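Local coordinates for protein glutathione reductase (Bartonella henselae, PDB 3O0H) that probably catalyses the NADPH-dependent reduction of glutathione disulfide to glutathione as an FAD-containing homodimeric flavoenzyme, at residues P71-L74 and Y75-S79; M314-V318 and S319-A323; T334-A337 and I338-M342. All blocks are in the same frame, centred on the assembly; numbering follows the deposited sequence.

Contact 1 (P71-L74 and Y75-S79). With FAD (flavin-adenine dinucleotide), chain H.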
loop_
_atom_site.group_PDB
_atom_site.type_symbol
_atom_site.label_atom_id
_atom_site.label_comp_id
_atom_site.label_asym_id
_atom_site.label_seq_id
_atom_site.Cartn_x
_atom_site.Cartn_y
_atom_site.Cartn_z
ATOM N N PRO B 71 9.516 -8.025 -16.143
ATOM C CA PRO B 71 10.754 -7.221 -16.234
ATOM C C PRO B 71 10.586 -5.696 -16.184
ATOM O O PRO B 71 11.473 -5.021 -15.664
ATOM C CB PRO B 71 11.369 -7.658 -17.553
ATOM C CG PRO B 71 10.227 -8.295 -18.331
ATOM C CD PRO B 71 9.328 -8.898 -17.314
ATOM N N LYS B 72 9.460 -5.172 -16.675
ATOM C CA LYS B 72 9.102 -3.778 -16.544
ATOM C C LYS B 72 9.151 -3.347 -15.045
ATOM O O LYS B 72 9.709 -2.299 -14.677
ATOM C CB LYS B 72 7.660 -3.608 -17.114
ATOM C CG LYS B 72 7.043 -2.270 -16.986
ATOM C CD LYS B 72 6.336 -1.990 -15.651
ATOM C CE LYS B 72 4.968 -2.600 -15.580
ATOM N NZ LYS B 72 3.979 -2.306 -16.692
ATOM N N LYS B 73 8.534 -4.146 -14.200
ATOM C CA LYS B 73 8.440 -3.818 -12.773
ATOM C C LYS B 73 9.825 -3.907 -12.117
ATOM O O LYS B 73 10.165 -3.135 -11.214
ATOM C CB LYS B 73 7.425 -4.746 -12.085
ATOM C CG LYS B 73 7.148 -4.398 -10.596
ATOM C CD LYS B 73 6.335 -3.168 -10.494
ATOM C CE LYS B 73 5.878 -2.845 -9.046
ATOM N NZ LYS B 73 4.915 -3.772 -8.351
ATOM N N LEU B 74 10.647 -4.835 -12.591
ATOM C CA LEU B 74 12.005 -4.945 -12.064
ATOM C C LEU B 74 12.818 -3.710 -12.420
ATOM O O LEU B 74 13.587 -3.212 -11.570
ATOM C CB LEU B 74 12.698 -6.207 -12.560
ATOM C CG LEU B 74 12.106 -7.521 -12.068
ATOM C CD1 LEU B 74 12.792 -8.737 -12.736
ATOM C CD2 LEU B 74 12.177 -7.648 -10.520
ATOM N N TYR B 75 12.671 -3.217 -13.643
ATOM C CA TYR B 75 13.450 -2.086 -14.114
ATOM C C TYR B 75 12.942 -0.849 -13.424
ATOM O O TYR B 75 13.721 0.054 -13.137
ATOM C CB TYR B 75 13.401 -1.932 -15.663
ATOM C CG TYR B 75 14.323 -2.933 -16.375
ATOM C CD1 TYR B 75 14.578 -4.193 -15.825
ATOM C CD2 TYR B 75 14.906 -2.628 -17.595
ATOM C CE1 TYR B 75 15.443 -5.131 -16.492
ATOM C CE2 TYR B 75 15.750 -3.536 -18.257
ATOM C CZ TYR B 75 16.002 -4.789 -17.705
ATOM O OH TYR B 75 16.823 -5.679 -18.383
ATOM N N PHE B 76 11.623 -0.799 -13.215
ATOM C CA PHE B 76 10.960 0.238 -12.410
ATOM C C PHE B 76 11.623 0.308 -11.031
ATOM O O PHE B 76 12.106 1.359 -10.617
ATOM C CB PHE B 76 9.486 -0.151 -12.196
ATOM C CG PHE B 76 8.788 0.662 -11.130
ATOM C CD1 PHE B 76 8.354 1.947 -11.392
ATOM C CD2 PHE B 76 8.515 0.115 -9.897
ATOM C CE1 PHE B 76 7.665 2.698 -10.405
ATOM C CE2 PHE B 76 7.844 0.856 -8.906
ATOM C CZ PHE B 76 7.421 2.145 -9.163
ATOM N N TYR B 77 11.711 -0.818 -10.342
ATOM C CA TYR B 77 12.395 -0.821 -9.025
ATOM C C TYR B 77 13.865 -0.361 -9.133
ATOM O O TYR B 77 14.351 0.477 -8.346
ATOM C CB TYR B 77 12.350 -2.202 -8.376
ATOM C CG TYR B 77 11.000 -2.683 -7.881
ATOM C CD1 TYR B 77 10.181 -1.876 -7.085
ATOM C CD2 TYR B 77 10.598 -4.006 -8.125
ATOM C CE1 TYR B 77 8.943 -2.367 -6.583
ATOM C CE2 TYR B 77 9.375 -4.485 -7.653
ATOM C CZ TYR B 77 8.566 -3.684 -6.885
ATOM O OH TYR B 77 7.370 -4.230 -6.440
ATOM N N ALA B 78 14.580 -0.890 -10.108
ATOM C CA ALA B 78 15.952 -0.508 -10.275
ATOM C C ALA B 78 16.078 1.019 -10.408
ATOM O O ALA B 78 16.957 1.622 -9.809
ATOM C CB ALA B 78 16.582 -1.211 -11.500
ATOM N N SER B 79 15.200 1.614 -11.187
ATOM C CA SER B 79 15.276 3.043 -11.484
ATOM C C SER B 79 14.874 3.946 -10.296
ATOM O O SER B 79 15.179 5.142 -10.285
ATOM C CB SER B 79 14.402 3.392 -12.695
ATOM O OG SER B 79 13.018 3.319 -12.396
HETATM P PA FAD H . 0.474 -13.396 -24.103
HETATM O O1A FAD H . 1.048 -12.287 -24.931
HETATM O O2A FAD H . 0.923 -13.393 -22.667
HETATM O O5B FAD H . 0.763 -14.839 -24.724
HETATM C C5B FAD H . 0.630 -15.153 -26.094
HETATM C C4B FAD H . 1.675 -16.216 -26.369
HETATM O O4B FAD H . 1.426 -16.872 -27.602
HETATM C C3B FAD H . 3.100 -15.678 -26.448
HETATM O O3B FAD H . 3.956 -16.422 -25.576
HETATM C C2B FAD H . 3.502 -15.882 -27.896
HETATM O O2B FAD H . 4.869 -16.197 -28.005
HETATM C C1B FAD H . 2.684 -17.052 -28.325
HETATM N N9A FAD H . 2.177 -17.173 -29.702
HETATM C C8A FAD H . 1.513 -16.236 -30.437
HETATM N N7A FAD H . 1.103 -16.809 -31.579
HETATM C C5A FAD H . 1.508 -18.113 -31.555
HETATM C C6A FAD H . 1.304 -19.173 -32.399
HETATM N N6A FAD H . 0.648 -19.058 -33.564
HETATM N N1A FAD H . 1.823 -20.401 -32.066
HETATM C C2A FAD H . 2.493 -20.554 -30.876
HETATM N N3A FAD H . 2.667 -19.518 -30.020
HETATM C C4A FAD H . 2.131 -18.337 -30.361
HETATM N N1 FAD H . -0.437 -6.191 -18.162
HETATM C C2 FAD H . -0.754 -5.996 -16.833
HETATM O O2 FAD H . -1.792 -6.474 -16.308
HETATM N N3 FAD H . 0.073 -5.277 -16.064
HETATM C C4 FAD H . 1.263 -4.746 -16.534
HETATM O O4 FAD H . 1.973 -4.135 -15.725
HETATM C C4X FAD H . 1.593 -4.938 -17.876
HETATM N N5 FAD H . 2.760 -4.456 -18.403
HETATM C C5X FAD H . 3.051 -4.720 -19.741
HETATM C C6 FAD H . 4.228 -4.207 -20.257
HETATM C C7 FAD H . 4.581 -4.448 -21.578
HETATM C C7M FAD H . 5.890 -3.876 -22.092
HETATM C C8 FAD H . 3.752 -5.207 -22.382
HETATM C C8M FAD H . 4.093 -5.450 -23.837
HETATM C C9 FAD H . 2.555 -5.702 -21.878
HETATM C C9A FAD H . 2.199 -5.451 -20.548
HETATM N N10 FAD H . 1.024 -5.931 -19.995
HETATM C C10 FAD H . 0.737 -5.696 -18.674
HETATM C "C1'" FAD H . 0.046 -6.710 -20.782
HETATM C "C2'" FAD H . 0.165 -8.203 -20.606
HETATM O "O2'" FAD H . 1.452 -8.607 -21.033
HETATM C "C3'" FAD H . -0.892 -8.858 -21.455
HETATM O "O3'" FAD H . -2.181 -8.300 -21.274
HETATM C "C4'" FAD H . -0.878 -10.357 -21.248
HETATM O "O4'" FAD H . 0.440 -10.840 -21.521
HETATM C "C5'" FAD H . -1.858 -11.045 -22.191
HETATM O "O5'" FAD H . -1.885 -12.468 -21.940
HETATM P P FAD H . -2.257 -13.398 -23.195
HETATM O O1P FAD H . -2.413 -14.829 -22.733
HETATM O O2P FAD H . -3.478 -12.840 -23.894
HETATM O O3P FAD H . -1.114 -13.252 -24.283
#

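Contact 2 (M314-V318 and S319-A323)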
loop_
_atom_site.group_PDB
_atom_site.type_symbol
_atom_site.label_atom_id
_atom_site.label_comp_id
_atom_site.label_asym_id
_atom_site.label_seq_id
_atom_site.Cartn_x
_atom_site.Cartn_y
_atom_site.Cartn_z
ATOM N N MET B 314 -16.706 -17.238 -23.960
ATOM C CA MET B 314 -15.369 -17.222 -24.583
ATOM C C MET B 314 -15.314 -18.101 -25.869
ATOM O O MET B 314 -14.219 -18.411 -26.373
ATOM C CB MET B 314 -14.249 -17.637 -23.607
ATOM C CG MET B 314 -14.268 -16.967 -22.235
ATOM S SD MET B 314 -14.351 -15.209 -22.427
ATOM C CE MET B 314 -12.755 -14.828 -23.019
ATOM N N THR B 315 -16.482 -18.424 -26.418
ATOM C CA THR B 315 -16.593 -19.251 -27.633
ATOM C C THR B 315 -16.529 -18.353 -28.871
ATOM O O THR B 315 -17.202 -17.295 -28.963
ATOM C CB THR B 315 -17.943 -20.016 -27.731
ATOM O OG1 THR B 315 -18.461 -20.307 -26.423
ATOM C CG2 THR B 315 -17.787 -21.364 -28.533
ATOM N N THR B 316 -15.770 -18.810 -29.844
ATOM C CA THR B 316 -15.866 -18.256 -31.203
ATOM C C THR B 316 -17.190 -18.661 -31.882
ATOM O O THR B 316 -18.063 -19.361 -31.306
ATOM C CB THR B 316 -14.640 -18.664 -32.104
ATOM O OG1 THR B 316 -14.790 -20.017 -32.548
ATOM C CG2 THR B 316 -13.275 -18.495 -31.328
ATOM N N ASN B 317 -17.349 -18.222 -33.136
ATOM C CA ASN B 317 -18.451 -18.688 -33.979
ATOM C C ASN B 317 -18.329 -20.151 -34.427
ATOM O O ASN B 317 -19.243 -20.653 -35.050
ATOM C CB ASN B 317 -18.641 -17.761 -35.186
ATOM C CG ASN B 317 -17.455 -17.804 -36.152
ATOM O OD1 ASN B 317 -16.321 -17.777 -35.747
ATOM N ND2 ASN B 317 -17.747 -17.885 -37.435
ATOM N N VAL B 318 -17.213 -20.810 -34.128
ATOM C CA VAL B 318 -17.053 -22.235 -34.313
ATOM C C VAL B 318 -17.076 -22.912 -32.940
ATOM O O VAL B 318 -16.187 -22.685 -32.112
ATOM C CB VAL B 318 -15.734 -22.576 -35.043
ATOM C CG1 VAL B 318 -15.605 -24.094 -35.277
ATOM C CG2 VAL B 318 -15.700 -21.804 -36.374
ATOM N N SER B 319 -18.082 -23.769 -32.741
ATOM C CA SER B 319 -18.510 -24.196 -31.409
ATOM C C SER B 319 -17.425 -24.931 -30.576
ATOM O O SER B 319 -17.534 -24.955 -29.384
ATOM C CB SER B 319 -19.814 -25.019 -31.496
ATOM O OG SER B 319 -19.570 -26.293 -32.123
ATOM N N HIS B 320 -16.407 -25.499 -31.211
ATOM C CA HIS B 320 -15.260 -26.164 -30.510
ATOM C C HIS B 320 -13.975 -25.321 -30.480
ATOM O O HIS B 320 -12.899 -25.811 -30.090
ATOM C CB HIS B 320 -14.966 -27.527 -31.155
ATOM C CG HIS B 320 -14.423 -27.422 -32.537
ATOM N ND1 HIS B 320 -15.244 -27.268 -33.637
ATOM C CD2 HIS B 320 -13.144 -27.404 -32.999
ATOM C CE1 HIS B 320 -14.487 -27.172 -34.720
ATOM N NE2 HIS B 320 -13.214 -27.234 -34.358
ATOM N N ILE B 321 -14.086 -24.047 -30.869
ATOM C CA ILE B 321 -12.957 -23.123 -30.838
ATOM C C ILE B 321 -13.282 -21.944 -29.899
ATOM O O ILE B 321 -14.342 -21.289 -30.037
ATOM C CB ILE B 321 -12.552 -22.642 -32.243
ATOM C CG1 ILE B 321 -12.311 -23.835 -33.173
ATOM C CG2 ILE B 321 -11.262 -21.794 -32.190
ATOM C CD1 ILE B 321 -11.991 -23.459 -34.662
ATOM N N TRP B 322 -12.391 -21.724 -28.925
ATOM C CA TRP B 322 -12.561 -20.678 -27.914
ATOM C C TRP B 322 -11.361 -19.773 -28.020
ATOM O O TRP B 322 -10.418 -20.108 -28.726
ATOM C CB TRP B 322 -12.639 -21.289 -26.509
ATOM C CG TRP B 322 -13.961 -21.992 -26.105
ATOM C CD1 TRP B 322 -14.961 -21.464 -25.311
ATOM C CD2 TRP B 322 -14.347 -23.330 -26.384
ATOM N NE1 TRP B 322 -15.938 -22.374 -25.118
ATOM C CE2 TRP B 322 -15.605 -23.538 -25.762
ATOM C CE3 TRP B 322 -13.760 -24.376 -27.089
ATOM C CZ2 TRP B 322 -16.290 -24.743 -25.831
ATOM C CZ3 TRP B 322 -14.432 -25.577 -27.162
ATOM C CH2 TRP B 322 -15.700 -25.760 -26.543
ATOM N N ALA B 323 -11.384 -18.618 -27.345
ATOM C CA ALA B 323 -10.221 -17.692 -27.336
ATOM C C ALA B 323 -10.259 -16.908 -26.029
ATOM O O ALA B 323 -11.353 -16.630 -25.513
ATOM C CB ALA B 323 -10.239 -16.713 -28.538
#

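Contact 3 (T334-A337 and I338-M342). With FAD (flavin-adenine dinucleotide), chain H.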
loop_
_atom_site.group_PDB
_atom_site.type_symbol
_atom_site.label_atom_id
_atom_site.label_comp_id
_atom_site.label_asym_id
_atom_site.label_seq_id
_atom_site.Cartn_x
_atom_site.Cartn_y
_atom_site.Cartn_z
ATOM N N THR B 334 -2.857 -8.764 -17.915
ATOM C CA THR B 334 -2.615 -10.125 -17.562
ATOM C C THR B 334 -3.726 -10.703 -16.664
ATOM O O THR B 334 -4.174 -11.804 -16.894
ATOM C CB THR B 334 -1.240 -10.285 -16.938
ATOM O OG1 THR B 334 -0.273 -10.399 -18.001
ATOM C CG2 THR B 334 -1.182 -11.545 -16.040
ATOM N N PRO B 335 -4.173 -9.971 -15.651
ATOM C CA PRO B 335 -5.223 -10.563 -14.819
ATOM C C PRO B 335 -6.515 -10.844 -15.557
ATOM O O PRO B 335 -7.233 -11.805 -15.217
ATOM C CB PRO B 335 -5.448 -9.502 -13.752
ATOM C CG PRO B 335 -4.177 -8.763 -13.697
ATOM C CD PRO B 335 -3.648 -8.732 -15.045
ATOM N N VAL B 336 -6.798 -10.052 -16.574
ATOM C CA VAL B 336 -7.982 -10.254 -17.377
ATOM C C VAL B 336 -7.847 -11.500 -18.258
ATOM O O VAL B 336 -8.792 -12.254 -18.415
ATOM C CB VAL B 336 -8.316 -9.035 -18.182
ATOM C CG1 VAL B 336 -9.593 -9.271 -19.001
ATOM C CG2 VAL B 336 -8.547 -7.823 -17.242
ATOM N N ALA B 337 -6.662 -11.691 -18.849
ATOM C CA ALA B 337 -6.371 -12.934 -19.582
ATOM C C ALA B 337 -6.505 -14.195 -18.699
ATOM O O ALA B 337 -7.016 -15.215 -19.132
ATOM C CB ALA B 337 -4.961 -12.886 -20.197
ATOM N N ILE B 338 -6.033 -14.127 -17.451
ATOM C CA ILE B 338 -6.180 -15.242 -16.475
ATOM C C ILE B 338 -7.681 -15.486 -16.177
ATOM O O ILE B 338 -8.152 -16.646 -16.150
ATOM C CB ILE B 338 -5.323 -14.968 -15.165
ATOM C CG1 ILE B 338 -3.807 -14.991 -15.529
ATOM C CG2 ILE B 338 -5.690 -15.990 -14.046
ATOM C CD1 ILE B 338 -2.814 -14.430 -14.459
ATOM N N HIS B 339 -8.406 -14.401 -15.885
ATOM C CA HIS B 339 -9.859 -14.421 -15.662
ATOM C C HIS B 339 -10.587 -15.110 -16.821
ATOM O O HIS B 339 -11.429 -16.028 -16.610
ATOM C CB HIS B 339 -10.347 -12.967 -15.538
ATOM C CG HIS B 339 -11.831 -12.814 -15.315
ATOM N ND1 HIS B 339 -12.443 -13.146 -14.123
ATOM C CD2 HIS B 339 -12.816 -12.342 -16.122
ATOM C CE1 HIS B 339 -13.744 -12.912 -14.217
ATOM N NE2 HIS B 339 -13.999 -12.429 -15.418
ATOM N N ASP B 340 -10.264 -14.669 -18.042
ATOM C CA ASP B 340 -10.812 -15.301 -19.276
ATOM C C ASP B 340 -10.566 -16.828 -19.255
ATOM O O ASP B 340 -11.461 -17.614 -19.552
ATOM C CB ASP B 340 -10.144 -14.750 -20.521
ATOM C CG ASP B 340 -10.604 -13.329 -20.924
ATOM O OD1 ASP B 340 -11.535 -12.773 -20.342
ATOM O OD2 ASP B 340 -9.997 -12.789 -21.881
ATOM N N ALA B 341 -9.334 -17.235 -18.921
ATOM C CA ALA B 341 -8.954 -18.655 -18.906
ATOM C C ALA B 341 -9.779 -19.433 -17.923
ATOM O O ALA B 341 -10.237 -20.543 -18.229
ATOM C CB ALA B 341 -7.419 -18.851 -18.632
ATOM N N MET B 342 -10.009 -18.846 -16.743
ATOM C CA MET B 342 -10.821 -19.508 -15.737
ATOM C C MET B 342 -12.245 -19.668 -16.238
ATOM O O MET B 342 -12.875 -20.702 -15.998
ATOM C CB MET B 342 -10.837 -18.741 -14.407
ATOM C CG MET B 342 -9.433 -18.438 -13.790
ATOM S SD MET B 342 -8.589 -19.926 -13.272
ATOM C CE MET B 342 -9.359 -20.163 -11.634
HETATM P PA FAD H . 0.474 -13.396 -24.103
HETATM O O1A FAD H . 1.048 -12.287 -24.931
HETATM O O2A FAD H . 0.923 -13.393 -22.667
HETATM O O5B FAD H . 0.763 -14.839 -24.724
HETATM C C5B FAD H . 0.630 -15.153 -26.094
HETATM C C4B FAD H . 1.675 -16.216 -26.369
HETATM O O4B FAD H . 1.426 -16.872 -27.602
HETATM C C3B FAD H . 3.100 -15.678 -26.448
HETATM O O3B FAD H . 3.956 -16.422 -25.576
HETATM C C2B FAD H . 3.502 -15.882 -27.896
HETATM O O2B FAD H . 4.869 -16.197 -28.005
HETATM C C1B FAD H . 2.684 -17.052 -28.325
HETATM N N9A FAD H . 2.177 -17.173 -29.702
HETATM C C8A FAD H . 1.513 -16.236 -30.437
HETATM N N7A FAD H . 1.103 -16.809 -31.579
HETATM C C5A FAD H . 1.508 -18.113 -31.555
HETATM C C6A FAD H . 1.304 -19.173 -32.399
HETATM N N6A FAD H . 0.648 -19.058 -33.564
HETATM N N1A FAD H . 1.823 -20.401 -32.066
HETATM C C2A FAD H . 2.493 -20.554 -30.876
HETATM N N3A FAD H . 2.667 -19.518 -30.020
HETATM C C4A FAD H . 2.131 -18.337 -30.361
HETATM N N1 FAD H . -0.437 -6.191 -18.162
HETATM C C2 FAD H . -0.754 -5.996 -16.833
HETATM O O2 FAD H . -1.792 -6.474 -16.308
HETATM N N3 FAD H . 0.073 -5.277 -16.064
HETATM C C4 FAD H . 1.263 -4.746 -16.534
HETATM O O4 FAD H . 1.973 -4.135 -15.725
HETATM C C4X FAD H . 1.593 -4.938 -17.876
HETATM N N5 FAD H . 2.760 -4.456 -18.403
HETATM C C5X FAD H . 3.051 -4.720 -19.741
HETATM C C6 FAD H . 4.228 -4.207 -20.257
HETATM C C7 FAD H . 4.581 -4.448 -21.578
HETATM C C7M FAD H . 5.890 -3.876 -22.092
HETATM C C8 FAD H . 3.752 -5.207 -22.382
HETATM C C8M FAD H . 4.093 -5.450 -23.837
HETATM C C9 FAD H . 2.555 -5.702 -21.878
HETATM C C9A FAD H . 2.199 -5.451 -20.548
HETATM N N10 FAD H . 1.024 -5.931 -19.995
HETATM C C10 FAD H . 0.737 -5.696 -18.674
HETATM C "C1'" FAD H . 0.046 -6.710 -20.782
HETATM C "C2'" FAD H . 0.165 -8.203 -20.606
HETATM O "O2'" FAD H . 1.452 -8.607 -21.033
HETATM C "C3'" FAD H . -0.892 -8.858 -21.455
HETATM O "O3'" FAD H . -2.181 -8.300 -21.274
HETATM C "C4'" FAD H . -0.878 -10.357 -21.248
HETATM O "O4'" FAD H . 0.440 -10.840 -21.521
HETATM C "C5'" FAD H . -1.858 -11.045 -22.191
HETATM O "O5'" FAD H . -1.885 -12.468 -21.940
HETATM P P FAD H . -2.257 -13.398 -23.195
HETATM O O1P FAD H . -2.413 -14.829 -22.733
HETATM O O2P FAD H . -3.478 -12.840 -23.894
HETATM O O3P FAD H . -1.114 -13.252 -24.283
#

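Contact 1 (P71-L74 and Y75-S79)
Lys73 and Tyr77, one helical turn apart, meet from Lys73 CG to its tip. The lysine leaves the backbone with CG opposite its own N (chi1 -175°), turns about the CB-CG bond (chi2 73°), and passes slantwise across the phenol: Lys73 CG lies 3.7 Å from Tyr77 CE2, and Lys73 CE lies 3.5 Å from Tyr77 CZ. A last bend brings Lys73 NZ to donate to Tyr77 OH at 3.1 Å. That ammonium also bonds Pro460 O of the second subunit, which fixes it at the dimer interface, where Met398 and Arg399 of that subunit pack nearby. On another flank of Lys73 the Phe76 ring runs alongside, pointing the same way, with Lys73 CD 4.0 Å from Phe76 CD2; the carbonyl O of Lys73 lies in the plane of this ring, at its edge. This is an early part of helix 69-88, which starts at Cys69 of the Cys64-Cys69 disulfide, the pair expected to be redox-active in this family. Here Lys72 turns to the flavin instead: its chain, bent at three successive torsions, sets NZ between two acceptors, 3.0 Å from FAD N5 and 2.9 Å from FAD O4, while Glu205 forms a salt bridge with the same nitrogen. Tyr75, its CG beside the backbone N, passes CD1 3.2 Å from Pro71 O; its ring packs on helix 102-126 and its hydroxyl bonds Phe185 O. Beneath these side chains, successive i to i+4 backbone bonds run from Pro71 O to Ala78 N.

Contact 2 (M314-V318 and S319-A323)
Thr316 grips the carbonyl O of Ile321 twice: by its backbone N-H, with Thr316 N at 2.9 Å, and, from above the carbonyl plane, by its hydroxyl OG1, also at 2.9 Å. That hydroxyl in turn accepts the N-H of Val318, with Val318 N to Thr316 OG1 at 3.0 Å, which makes an ST turn. It can do both because OG1 sits between the backbone N and the carbonyl carbon (chi1 77°). The chain then reverses through a type I turn closed by Ile321 N to Val318 O, 2.8 Å, and a further bond, Ala323 N to Met314 O at 3.0 Å, completes an antiparallel arrangement in which Thr315 and Trp322 are the non-hydrogen-bonded pair. Across this pair Thr315 CG2 stands over the indole as a CH-pi contact, 4.2 Å from the centroid of the Trp322 five-membered ring, and Ser319 O lies over the same face. Val318 CG1 packs on Ile321 CD1 at 3.7 Å and beside the His320 ring. Outside the turn, His320 NE2 bonds Glu141 O, while the Asn317 amide uses OD1 for Lys301 N and ND2 for Gly299 O. Strand 321-323 is the outermost strand, within this chain, of the five-stranded parallel sheet of the FAD-binding region, with Trp322 paired by its backbone to Ile158 and Ile160. With its hydroxyl both donating and accepting, Thr316 is fixed in rotation and ties the turn to the first residue of the strand.

Contact 3 (T334-A337 and I338-M342)
Thr334 and Ile338 touch one turn apart, at the start of helix 334-349. From CB, which is 3.9 Å from FAD O2, the Thr334 side chain divides. OG1, placed beside its own backbone N (chi1 -83°), faces the ribityl chain, 3.3 Å from FAD C4', and bonds Ser36 OG; CG2 goes the other way and meets Ile338 CD1 at 3.7 Å. The CG1 of Ile338 in turn lies 3.5 Å from Thr334 O, the carbonyl that receives the N-H of Ile338. In this helix the first turn points at the cofactor: Thr334 N donates to FAD O2 at 3.0 Å, Pro335 CD sits 3.2 Å from the same oxygen, and Ala337 CB is against O5' of the ribityl-phosphate link. As in related flavoenzymes, a helix N terminus at O2 would probably stabilise negative charge on the pyrimidine end of the reduced flavin. Further along, the Asp340 carboxylate lies close to Val336 O, with Asp340 CG 3.3 Å from that oxygen but no bond between them; its OD1 takes the hydroxyl of Tyr358, and OD2 is held by His330 NE2 and Gly325 N. His459 of the second subunit packs on Thr334 and Pro335.

How the contacts relate
From the N terminus the three contacts come in series, so none nests in or crosses another. Contact 1 joins successive turns of helix 69-88; contact 2, far along the chain, closes a short loop leading into strand 321-323; contact 3 follows on helix 334-349. Contacts 1 and 2 lie on opposite sides of the chain's centre, about 37 Å apart between centres. Contacts 2 and 3 touch, Met314 CE lying 3.4 Å from Asp340 CG, so the loop before the strand packs on the helix after it. Contacts 1 and 3, about 9 Å apart at their nearest atoms, both reach FAD and the second subunit, joining flavin site and dimer interface.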